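Local coordinates for peptide chain release factor subunit 1 (Aeropyrum pernix, PDB 3AGK), which probably directs the termination of nascent peptide synthesis on the ribosome in response to the stop codons UAA, UAG and UGA, at residues A285-L293 and W354-I365; G303-L311 and R325-K334. All coordinates share one frame; numbering follows the deposited sequence.

Overall arrangement
Both contacts lie in eRF1 domain 3, the C-terminal part of the chain, with centres about 14 Å apart. Contact 2 is nested within the loop that contact 1 closes, so the chain runs 285-293, 303-311, 325-334, 354-365. They share a mixed four-stranded sheet ordered 300-302, 362-366, 316-322, 341-345. Helices 277-294 and 352-359 of contact 1 pack on one face, and helices 304-312 and 328-335 of contact 2 on the other, giving an alpha/beta/alpha sandwich. Strand 362-366 joins them: Ala363 and Ile365 point toward helix 285-293, whereas Leu362 packs against Trp331 and Arg325 of contact 2, and Gly360 O probably accepts a hydrogen bond from Arg325 NE. In eRF1 relatives this domain binds the GTPase partner.

Contact 1: A285-L293 and W354-I365; sequences AMEEFKLHL and WFLKTFGGLAGI
Phe289 stands at the centre of an aromatic cluster with Phe355 and Phe359. Its CG lies anti to the backbone N (chi1 170°), which carries the ring off helix 285-293 toward Phe355 and Phe359. There its CZ edge meets a face of Phe359 in an edge-to-face stack, centroids 5.1 Å apart and planes at 75°. Phe355 presents its own edge to a face of Phe289 in a more offset edge-to-face pair, with centroids 5.9 Å apart. Met286 lays its methyl CE over a face of Phe355, with SD farther off and oblique, a Met-aromatic contact.

Aliphatic groups pack beside these rings. Ala363 CB lies 3.5 Å from Phe289 CE1, and Leu293 CD1 touches Phe359 CZ at 3.5 Å and also lies at the edge of the Trp354 indole. Ile365 divides its branches: CD1 rests 4.1 Å from Phe289 CB and along the Glu288 stem, while CG2 reaches His292 NE2 at 4.0 Å. The Glu288 carboxylate itself is salt-bridged to Lys317.

Helix 285-293 runs across strand 362-365 at 81°, with Leu320 of strand 316-322, Ile300 of strand 300-302 and Val345 of strand 341-345 also bordering its buried side.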
loop_
_atom_site.group_PDB
_atom_site.type_symbol
_atom_site.label_atom_id
_atom_site.label_comp_id
_atom_site.label_asym_id
_atom_site.label_seq_id
_atom_site.Cartn_x
_atom_site.Cartn_y
_atom_site.Cartn_z
ATOM N N ALA A 285 8.281 -11.705 -15.618
ATOM C CA ALA A 285 7.791 -11.236 -16.905
ATOM C C ALA A 285 8.767 -10.218 -17.488
ATOM O O ALA A 285 9.144 -10.310 -18.661
ATOM C CB ALA A 285 6.391 -10.650 -16.778
ATOM N N MET A 286 9.183 -9.257 -16.668
ATOM C CA MET A 286 10.161 -8.248 -17.094
ATOM C C MET A 286 11.467 -8.859 -17.606
ATOM O O MET A 286 12.004 -8.443 -18.630
ATOM C CB MET A 286 10.474 -7.293 -15.952
ATOM C CG MET A 286 9.813 -5.956 -16.091
ATOM S SD MET A 286 10.359 -4.983 -17.514
ATOM C CE MET A 286 8.912 -3.959 -17.628
ATOM N N GLU A 287 11.977 -9.845 -16.879
ATOM C CA GLU A 287 13.189 -10.541 -17.292
ATOM C C GLU A 287 13.008 -11.341 -18.581
ATOM O O GLU A 287 13.867 -11.303 -19.462
ATOM C CB GLU A 287 13.706 -11.437 -16.168
ATOM C CG GLU A 287 14.189 -10.658 -14.961
ATOM C CD GLU A 287 14.605 -11.565 -13.816
ATOM O OE1 GLU A 287 14.997 -11.035 -12.750
ATOM O OE2 GLU A 287 14.533 -12.807 -13.984
ATOM N N GLU A 288 11.904 -12.070 -18.696
ATOM C CA GLU A 288 11.626 -12.787 -19.933
ATOM C C GLU A 288 11.583 -11.813 -21.122
ATOM O O GLU A 288 12.179 -12.065 -22.167
ATOM C CB GLU A 288 10.311 -13.559 -19.835
ATOM C CG GLU A 288 9.919 -14.281 -21.113
ATOM C CD GLU A 288 8.626 -15.076 -20.975
ATOM O OE1 GLU A 288 7.973 -14.988 -19.914
ATOM O OE2 GLU A 288 8.257 -15.785 -21.934
ATOM N N PHE A 289 10.882 -10.699 -20.941
ATOM C CA PHE A 289 10.796 -9.662 -21.956
ATOM C C PHE A 289 12.204 -9.206 -22.361
ATOM O O PHE A 289 12.506 -9.085 -23.544
ATOM C CB PHE A 289 9.924 -8.496 -21.442
ATOM C CG PHE A 289 9.948 -7.260 -22.319
ATOM C CD1 PHE A 289 9.359 -7.261 -23.572
ATOM C CD2 PHE A 289 10.545 -6.090 -21.871
ATOM C CE1 PHE A 289 9.376 -6.128 -24.375
ATOM C CE2 PHE A 289 10.562 -4.953 -22.659
ATOM C CZ PHE A 289 9.970 -4.967 -23.916
ATOM N N LYS A 290 13.073 -8.974 -21.381
ATOM C CA LYS A 290 14.396 -8.438 -21.683
ATOM C C LYS A 290 15.301 -9.464 -22.365
ATOM O O LYS A 290 16.079 -9.118 -23.248
ATOM C CB LYS A 290 15.057 -7.873 -20.429
ATOM C CG LYS A 290 15.920 -6.657 -20.714
ATOM C CD LYS A 290 17.002 -6.968 -21.760
ATOM C CE LYS A 290 17.354 -5.759 -22.610
ATOM N NZ LYS A 290 18.181 -6.143 -23.790
ATOM N N LEU A 291 15.178 -10.721 -21.958
ATOM C CA LEU A 291 15.892 -11.831 -22.580
ATOM C C LEU A 291 15.578 -11.955 -24.082
ATOM O O LEU A 291 16.468 -12.176 -24.904
ATOM C CB LEU A 291 15.529 -13.133 -21.855
ATOM C CG LEU A 291 16.562 -14.255 -21.740
ATOM C CD1 LEU A 291 17.931 -13.686 -21.412
ATOM C CD2 LEU A 291 16.135 -15.274 -20.685
ATOM N N HIS A 292 14.306 -11.814 -24.438
ATOM C CA HIS A 292 13.917 -11.828 -25.842
ATOM C C HIS A 292 14.543 -10.644 -26.578
ATOM O O HIS A 292 15.023 -10.792 -27.705
ATOM C CB HIS A 292 12.390 -11.802 -26.003
ATOM C CG HIS A 292 11.705 -13.050 -25.533
ATOM N ND1 HIS A 292 11.884 -14.275 -26.141
ATOM C CD2 HIS A 292 10.826 -13.256 -24.524
ATOM C CE1 HIS A 292 11.155 -15.185 -25.518
ATOM N NE2 HIS A 292 10.501 -14.591 -24.533
ATOM N N LEU A 293 14.529 -9.472 -25.943
ATOM C CA LEU A 293 15.151 -8.285 -26.522
ATOM C C LEU A 293 16.625 -8.531 -26.774
ATOM O O LEU A 293 17.129 -8.316 -27.879
ATOM C CB LEU A 293 15.040 -7.100 -25.575
ATOM C CG LEU A 293 13.845 -6.165 -25.655
ATOM C CD1 LEU A 293 14.109 -4.995 -24.707
ATOM C CD2 LEU A 293 13.652 -5.669 -27.065
ATOM N N TRP A 354 12.928 2.467 -16.932
ATOM C CA TRP A 354 13.525 2.118 -18.202
ATOM C C TRP A 354 12.445 1.653 -19.193
ATOM O O TRP A 354 12.403 2.104 -20.343
ATOM C CB TRP A 354 14.555 1.011 -17.989
ATOM C CG TRP A 354 14.899 0.320 -19.253
ATOM C CD1 TRP A 354 15.775 0.749 -20.209
ATOM C CD2 TRP A 354 14.356 -0.912 -19.728
ATOM N NE1 TRP A 354 15.816 -0.150 -21.248
ATOM C CE2 TRP A 354 14.954 -1.180 -20.976
ATOM C CE3 TRP A 354 13.427 -1.821 -19.218
ATOM C CZ2 TRP A 354 14.652 -2.323 -21.720
ATOM C CZ3 TRP A 354 13.137 -2.949 -19.941
ATOM C CH2 TRP A 354 13.738 -3.191 -21.188
ATOM N N PHE A 355 11.585 0.748 -18.721
ATOM C CA PHE A 355 10.454 0.227 -19.479
ATOM C C PHE A 355 9.549 1.339 -20.003
ATOM O O PHE A 355 9.146 1.333 -21.172
ATOM C CB PHE A 355 9.640 -0.740 -18.612
ATOM C CG PHE A 355 8.433 -1.338 -19.315
ATOM C CD1 PHE A 355 8.586 -2.097 -20.469
ATOM C CD2 PHE A 355 7.151 -1.163 -18.803
ATOM C CE1 PHE A 355 7.475 -2.651 -21.105
ATOM C CE2 PHE A 355 6.042 -1.710 -19.436
ATOM C CZ PHE A 355 6.204 -2.452 -20.589
ATOM N N LEU A 356 9.226 2.284 -19.129
ATOM C CA LEU A 356 8.409 3.430 -19.490
ATOM C C LEU A 356 9.137 4.350 -20.480
ATOM O O LEU A 356 8.525 4.913 -21.385
ATOM C CB LEU A 356 8.046 4.231 -18.231
ATOM C CG LEU A 356 7.179 5.465 -18.484
ATOM C CD1 LEU A 356 5.844 5.017 -19.085
ATOM C CD2 LEU A 356 6.967 6.294 -17.218
ATOM N N LYS A 357 10.442 4.519 -20.299
ATOM C CA LYS A 357 11.191 5.440 -21.154
ATOM C C LYS A 357 11.401 4.840 -22.534
ATOM O O LYS A 357 11.242 5.517 -23.540
ATOM C CB LYS A 357 12.554 5.840 -20.542
ATOM C CG LYS A 357 13.385 6.749 -21.458
ATOM C CD LYS A 357 14.842 6.931 -21.028
ATOM C CE LYS A 357 15.444 8.112 -21.794
ATOM N NZ LYS A 357 16.909 8.285 -21.629
ATOM N N THR A 358 11.762 3.568 -22.587
ATOM C CA THR A 358 12.175 3.038 -23.868
ATOM C C THR A 358 11.040 2.400 -24.680
ATOM O O THR A 358 11.155 2.292 -25.892
ATOM C CB THR A 358 13.491 2.184 -23.800
ATOM O OG1 THR A 358 13.221 0.791 -23.940
ATOM C CG2 THR A 358 14.253 2.453 -22.520
ATOM N N PHE A 359 9.940 2.039 -24.016
ATOM C CA PHE A 359 8.804 1.401 -24.681
ATOM C C PHE A 359 7.464 2.062 -24.365
ATOM O O PHE A 359 6.399 1.491 -24.627
ATOM C CB PHE A 359 8.739 -0.070 -24.304
ATOM C CG PHE A 359 9.913 -0.861 -24.785
ATOM C CD1 PHE A 359 10.910 -1.252 -23.904
ATOM C CD2 PHE A 359 10.021 -1.213 -26.123
ATOM C CE1 PHE A 359 11.995 -1.994 -24.338
ATOM C CE2 PHE A 359 11.096 -1.958 -26.575
ATOM C CZ PHE A 359 12.092 -2.347 -25.679
ATOM N N GLY A 360 7.523 3.257 -23.788
ATOM C CA GLY A 360 6.322 3.966 -23.408
ATOM C C GLY A 360 5.494 3.176 -22.418
ATOM O O GLY A 360 4.300 3.414 -22.276
ATOM N N GLY A 361 6.130 2.246 -21.714
ATOM C CA GLY A 361 5.435 1.455 -20.714
ATOM C C GLY A 361 4.343 0.551 -21.288
ATOM O O GLY A 361 3.322 0.314 -20.635
ATOM N N LEU A 362 4.563 0.047 -22.506
ATOM C CA LEU A 362 3.642 -0.908 -23.144
ATOM C C LEU A 362 4.401 -1.889 -24.031
ATOM O O LEU A 362 5.005 -1.492 -25.027
ATOM C CB LEU A 362 2.649 -0.157 -24.034
ATOM C CG LEU A 362 1.175 -0.540 -24.227
ATOM C CD1 LEU A 362 0.788 -0.360 -25.710
ATOM C CD2 LEU A 362 0.821 -1.908 -23.734
ATOM N N ALA A 363 4.340 -3.174 -23.707
ATOM C CA ALA A 363 4.957 -4.181 -24.558
ATOM C C ALA A 363 4.331 -5.541 -24.315
ATOM O O ALA A 363 3.701 -5.756 -23.280
ATOM C CB ALA A 363 6.469 -4.235 -24.343
ATOM N N GLY A 364 4.487 -6.449 -25.280
ATOM C CA GLY A 364 3.945 -7.784 -25.148
ATOM C C GLY A 364 4.998 -8.847 -25.365
ATOM O O GLY A 364 5.925 -8.671 -26.152
ATOM N N ILE A 365 4.876 -9.946 -24.638
ATOM C CA ILE A 365 5.609 -11.145 -24.997
ATOM C C ILE A 365 4.667 -12.016 -25.853
ATOM O O ILE A 365 3.534 -12.292 -25.464
ATOM C CB ILE A 365 6.073 -11.916 -23.766
ATOM C CG1 ILE A 365 6.951 -11.026 -22.875
ATOM C CG2 ILE A 365 6.804 -13.219 -24.190
ATOM C CD1 ILE A 365 7.195 -11.610 -21.474
#

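Contact 2: G303-L311 and R325-K334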
loop_
_atom_site.group_PDB
_atom_site.type_symbol
_atom_site.label_atom_id
_atom_site.label_comp_id
_atom_site.label_asym_id
_atom_site.label_seq_id
_atom_site.Cartn_x
_atom_site.Cartn_y
_atom_site.Cartn_z
ATOM N N GLY A 303 4.913 -0.752 -29.437
ATOM C CA GLY A 303 4.307 0.248 -30.299
ATOM C C GLY A 303 2.825 -0.065 -30.314
ATOM O O GLY A 303 2.441 -1.221 -30.529
ATOM N N GLU A 304 1.996 0.941 -30.058
ATOM C CA GLU A 304 0.556 0.728 -29.923
ATOM C C GLU A 304 -0.079 -0.038 -31.093
ATOM O O GLU A 304 -0.850 -0.977 -30.879
ATOM C CB GLU A 304 -0.157 2.062 -29.692
ATOM C CG GLU A 304 -0.017 2.539 -28.263
ATOM C CD GLU A 304 -0.399 3.996 -28.077
ATOM O OE1 GLU A 304 -1.163 4.526 -28.913
ATOM O OE2 GLU A 304 0.072 4.605 -27.084
ATOM N N LYS A 305 0.248 0.367 -32.316
ATOM C CA LYS A 305 -0.303 -0.270 -33.500
ATOM C C LYS A 305 0.078 -1.744 -33.492
ATOM O O LYS A 305 -0.784 -2.607 -33.646
ATOM C CB LYS A 305 0.190 0.414 -34.779
ATOM C CG LYS A 305 -0.226 1.878 -34.911
ATOM C CD LYS A 305 0.952 2.862 -34.703
ATOM C CE LYS A 305 1.368 2.984 -33.228
ATOM N NZ LYS A 305 2.845 2.829 -33.034
ATOM N N ASP A 306 1.362 -2.031 -33.285
ATOM C CA ASP A 306 1.833 -3.417 -33.246
ATOM C C ASP A 306 1.158 -4.219 -32.140
ATOM O O ASP A 306 0.694 -5.342 -32.377
ATOM C CB ASP A 306 3.352 -3.484 -33.079
ATOM C CG ASP A 306 4.094 -3.024 -34.312
ATOM O OD1 ASP A 306 5.314 -3.278 -34.412
ATOM O OD2 ASP A 306 3.449 -2.406 -35.181
ATOM N N VAL A 307 1.107 -3.647 -30.940
ATOM C CA VAL A 307 0.512 -4.337 -29.798
ATOM C C VAL A 307 -0.954 -4.646 -30.098
ATOM O O VAL A 307 -1.405 -5.776 -29.891
ATOM C CB VAL A 307 0.634 -3.542 -28.467
ATOM C CG1 VAL A 307 -0.132 -4.246 -27.356
ATOM C CG2 VAL A 307 2.098 -3.367 -28.070
ATOM N N GLU A 308 -1.678 -3.642 -30.597
ATOM C CA GLU A 308 -3.045 -3.824 -31.090
ATOM C C GLU A 308 -3.176 -5.035 -32.011
ATOM O O GLU A 308 -3.905 -5.976 -31.703
ATOM C CB GLU A 308 -3.522 -2.578 -31.831
ATOM C CG GLU A 308 -4.231 -1.568 -30.952
ATOM C CD GLU A 308 -5.742 -1.731 -30.977
ATOM O OE1 GLU A 308 -6.289 -2.403 -30.073
ATOM O OE2 GLU A 308 -6.381 -1.182 -31.901
ATOM N N ALA A 309 -2.463 -5.002 -33.135
ATOM C CA ALA A 309 -2.551 -6.058 -34.140
ATOM C C ALA A 309 -2.153 -7.413 -33.568
ATOM O O ALA A 309 -2.779 -8.425 -33.876
ATOM C CB ALA A 309 -1.698 -5.716 -35.359
ATOM N N ALA A 310 -1.118 -7.440 -32.733
ATOM C CA ALA A 310 -0.731 -8.696 -32.084
ATOM C C ALA A 310 -1.874 -9.247 -31.232
ATOM O O ALA A 310 -2.163 -10.447 -31.265
ATOM C CB ALA A 310 0.525 -8.517 -31.246
ATOM N N LEU A 311 -2.518 -8.363 -30.474
ATOM C CA LEU A 311 -3.611 -8.742 -29.584
ATOM C C LEU A 311 -4.787 -9.259 -30.407
ATOM O O LEU A 311 -5.502 -10.168 -29.989
ATOM C CB LEU A 311 -4.068 -7.527 -28.773
ATOM C CG LEU A 311 -3.988 -7.498 -27.240
ATOM C CD1 LEU A 311 -3.053 -8.554 -26.606
ATOM C CD2 LEU A 311 -3.596 -6.093 -26.790
ATOM N N ARG A 325 0.394 4.585 -17.165
ATOM C CA ARG A 325 -0.353 4.799 -18.399
ATOM C C ARG A 325 -1.823 5.102 -18.138
ATOM O O ARG A 325 -2.526 4.339 -17.478
ATOM C CB ARG A 325 -0.224 3.599 -19.340
ATOM C CG ARG A 325 1.069 3.602 -20.120
ATOM C CD ARG A 325 1.132 2.442 -21.067
ATOM N NE ARG A 325 1.662 2.842 -22.366
ATOM C CZ ARG A 325 0.924 3.350 -23.342
ATOM N NH1 ARG A 325 -0.370 3.524 -23.160
ATOM N NH2 ARG A 325 1.476 3.678 -24.495
ATOM N N GLU A 326 -2.283 6.223 -18.674
ATOM C CA GLU A 326 -3.663 6.623 -18.484
ATOM C C GLU A 326 -4.613 5.633 -19.146
ATOM O O GLU A 326 -5.660 5.310 -18.592
ATOM C CB GLU A 326 -3.864 8.047 -18.991
ATOM C CG GLU A 326 -2.887 9.016 -18.335
ATOM C CD GLU A 326 -3.108 10.454 -18.743
ATOM O OE1 GLU A 326 -2.404 11.340 -18.207
ATOM O OE2 GLU A 326 -3.982 10.697 -19.600
ATOM N N ASP A 327 -4.229 5.124 -20.313
ATOM C CA ASP A 327 -5.045 4.136 -21.024
ATOM C C ASP A 327 -4.924 2.727 -20.435
ATOM O O ASP A 327 -5.407 1.755 -21.022
ATOM C CB ASP A 327 -4.688 4.122 -22.515
ATOM C CG ASP A 327 -3.228 3.766 -22.768
ATOM O OD1 ASP A 327 -2.575 3.192 -21.872
ATOM O OD2 ASP A 327 -2.721 4.067 -23.866
ATOM N N LEU A 328 -4.293 2.614 -19.270
ATOM C CA LEU A 328 -4.040 1.299 -18.666
ATOM C C LEU A 328 -5.214 0.316 -18.796
ATOM O O LEU A 328 -5.051 -0.815 -19.279
ATOM C CB LEU A 328 -3.637 1.451 -17.195
ATOM C CG LEU A 328 -2.942 0.274 -16.499
ATOM C CD1 LEU A 328 -2.360 0.734 -15.176
ATOM C CD2 LEU A 328 -3.886 -0.892 -16.269
ATOM N N GLU A 329 -6.395 0.736 -18.364
ATOM C CA GLU A 329 -7.508 -0.196 -18.281
ATOM C C GLU A 329 -7.984 -0.618 -19.661
ATOM O O GLU A 329 -8.460 -1.739 -19.845
ATOM C CB GLU A 329 -8.657 0.386 -17.462
ATOM C CG GLU A 329 -9.577 -0.678 -16.878
ATOM C CD GLU A 329 -8.859 -1.614 -15.912
ATOM O OE1 GLU A 329 -7.815 -1.214 -15.345
ATOM O OE2 GLU A 329 -9.345 -2.750 -15.717
ATOM N N GLU A 330 -7.846 0.279 -20.631
ATOM C CA GLU A 330 -8.222 -0.039 -22.001
ATOM C C GLU A 330 -7.437 -1.236 -22.493
ATOM O O GLU A 330 -8.014 -2.196 -23.000
ATOM C CB GLU A 330 -8.006 1.157 -22.915
ATOM C CG GLU A 330 -9.017 2.260 -22.686
ATOM C CD GLU A 330 -8.791 3.441 -23.593
ATOM O OE1 GLU A 330 -9.143 4.571 -23.192
ATOM O OE2 GLU A 330 -8.253 3.239 -24.706
ATOM N N TRP A 331 -6.120 -1.186 -22.333
ATOM C CA TRP A 331 -5.281 -2.330 -22.670
ATOM C C TRP A 331 -5.630 -3.589 -21.870
ATOM O O TRP A 331 -5.498 -4.703 -22.378
ATOM C CB TRP A 331 -3.809 -1.973 -22.525
ATOM C CG TRP A 331 -3.402 -0.960 -23.526
ATOM C CD1 TRP A 331 -3.218 0.372 -23.320
ATOM C CD2 TRP A 331 -3.157 -1.193 -24.912
ATOM N NE1 TRP A 331 -2.860 0.988 -24.493
ATOM C CE2 TRP A 331 -2.815 0.048 -25.488
ATOM C CE3 TRP A 331 -3.185 -2.333 -25.726
ATOM C CZ2 TRP A 331 -2.506 0.182 -26.837
ATOM C CZ3 TRP A 331 -2.877 -2.203 -27.060
ATOM C CH2 TRP A 331 -2.542 -0.953 -27.607
ATOM N N VAL A 332 -6.092 -3.415 -20.635
ATOM C CA VAL A 332 -6.545 -4.548 -19.832
ATOM C C VAL A 332 -7.760 -5.221 -20.466
ATOM O O VAL A 332 -7.791 -6.439 -20.640
ATOM C CB VAL A 332 -6.879 -4.134 -18.390
ATOM C CG1 VAL A 332 -7.615 -5.249 -17.678
ATOM C CG2 VAL A 332 -5.611 -3.777 -17.635
ATOM N N GLU A 333 -8.764 -4.422 -20.802
ATOM C CA GLU A 333 -9.938 -4.937 -21.483
ATOM C C GLU A 333 -9.508 -5.674 -22.744
ATOM O O GLU A 333 -9.864 -6.838 -22.950
ATOM C CB GLU A 333 -10.895 -3.794 -21.833
ATOM C CG GLU A 333 -12.058 -4.180 -22.752
ATOM C CD GLU A 333 -13.147 -4.978 -22.049
ATOM O OE1 GLU A 333 -12.959 -5.342 -20.867
ATOM O OE2 GLU A 333 -14.194 -5.240 -22.682
ATOM N N LYS A 334 -8.732 -4.992 -23.584
ATOM C CA LYS A 334 -8.251 -5.574 -24.830
ATOM C C LYS A 334 -7.515 -6.893 -24.577
ATOM O O LYS A 334 -7.579 -7.807 -25.392
ATOM C CB LYS A 334 -7.362 -4.573 -25.576
ATOM C CG LYS A 334 -8.021 -3.194 -25.787
ATOM C CD LYS A 334 -7.087 -2.171 -26.459
ATOM C CE LYS A 334 -7.621 -0.737 -26.359
ATOM N NZ LYS A 334 -6.629 0.271 -26.837
#
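A knob-into-hole contact joins helices 304-311 and 328-334: the Trp331 indole fills a hole formed by Glu304, Val307, Glu308 and Leu311, and a salt-bridge network borders it. With CG beside its backbone N (chi1 -66°), Trp331 sends its six-membered ring across to the other helix. CZ3 lies 3.4 Å from Val307 CG1, CE3 has Leu311 CD2 near the ring plane at 3.9 Å, and CZ2 packs against Glu304 CG at 3.7 Å. Glu308 CG approaches CH2 obliquely.

The pyrrole side is fixed by a hydrogen bond from Trp331 NE1 to Asp327 OD2, 3.1 Å long; the oxygen lies in the indole plane but is met from above its carboxylate. Over one face of the indole stands Lys334 NZ, centred above the ring, and Lys334 CD passes 3.7 Å from Glu308 OE1.

Arg325 bridges the two acidic side chains. Its NH2 donates to the anti lone pair of Glu304 OE2 at 3.1 Å, nearly straight at 165°, with the oxygen in the guanidinium plane; the carboxylate is turned 78° from that plane. NH1 faces the Asp327 carboxylate, though its exact position there is doubtful. The shared guanidinium probably offsets the repulsion between Glu304 OE2 and Asp327 OD2, 4.3 Å apart.

Beneath the two helices lies the sheet: Leu362 of strand 362-366 touches Glu304, Val307, Arg325 and Trp331, while Leu319, Ile321 and Val316 of strand 316-322 support Val307, Trp331 and Leu311 respectively.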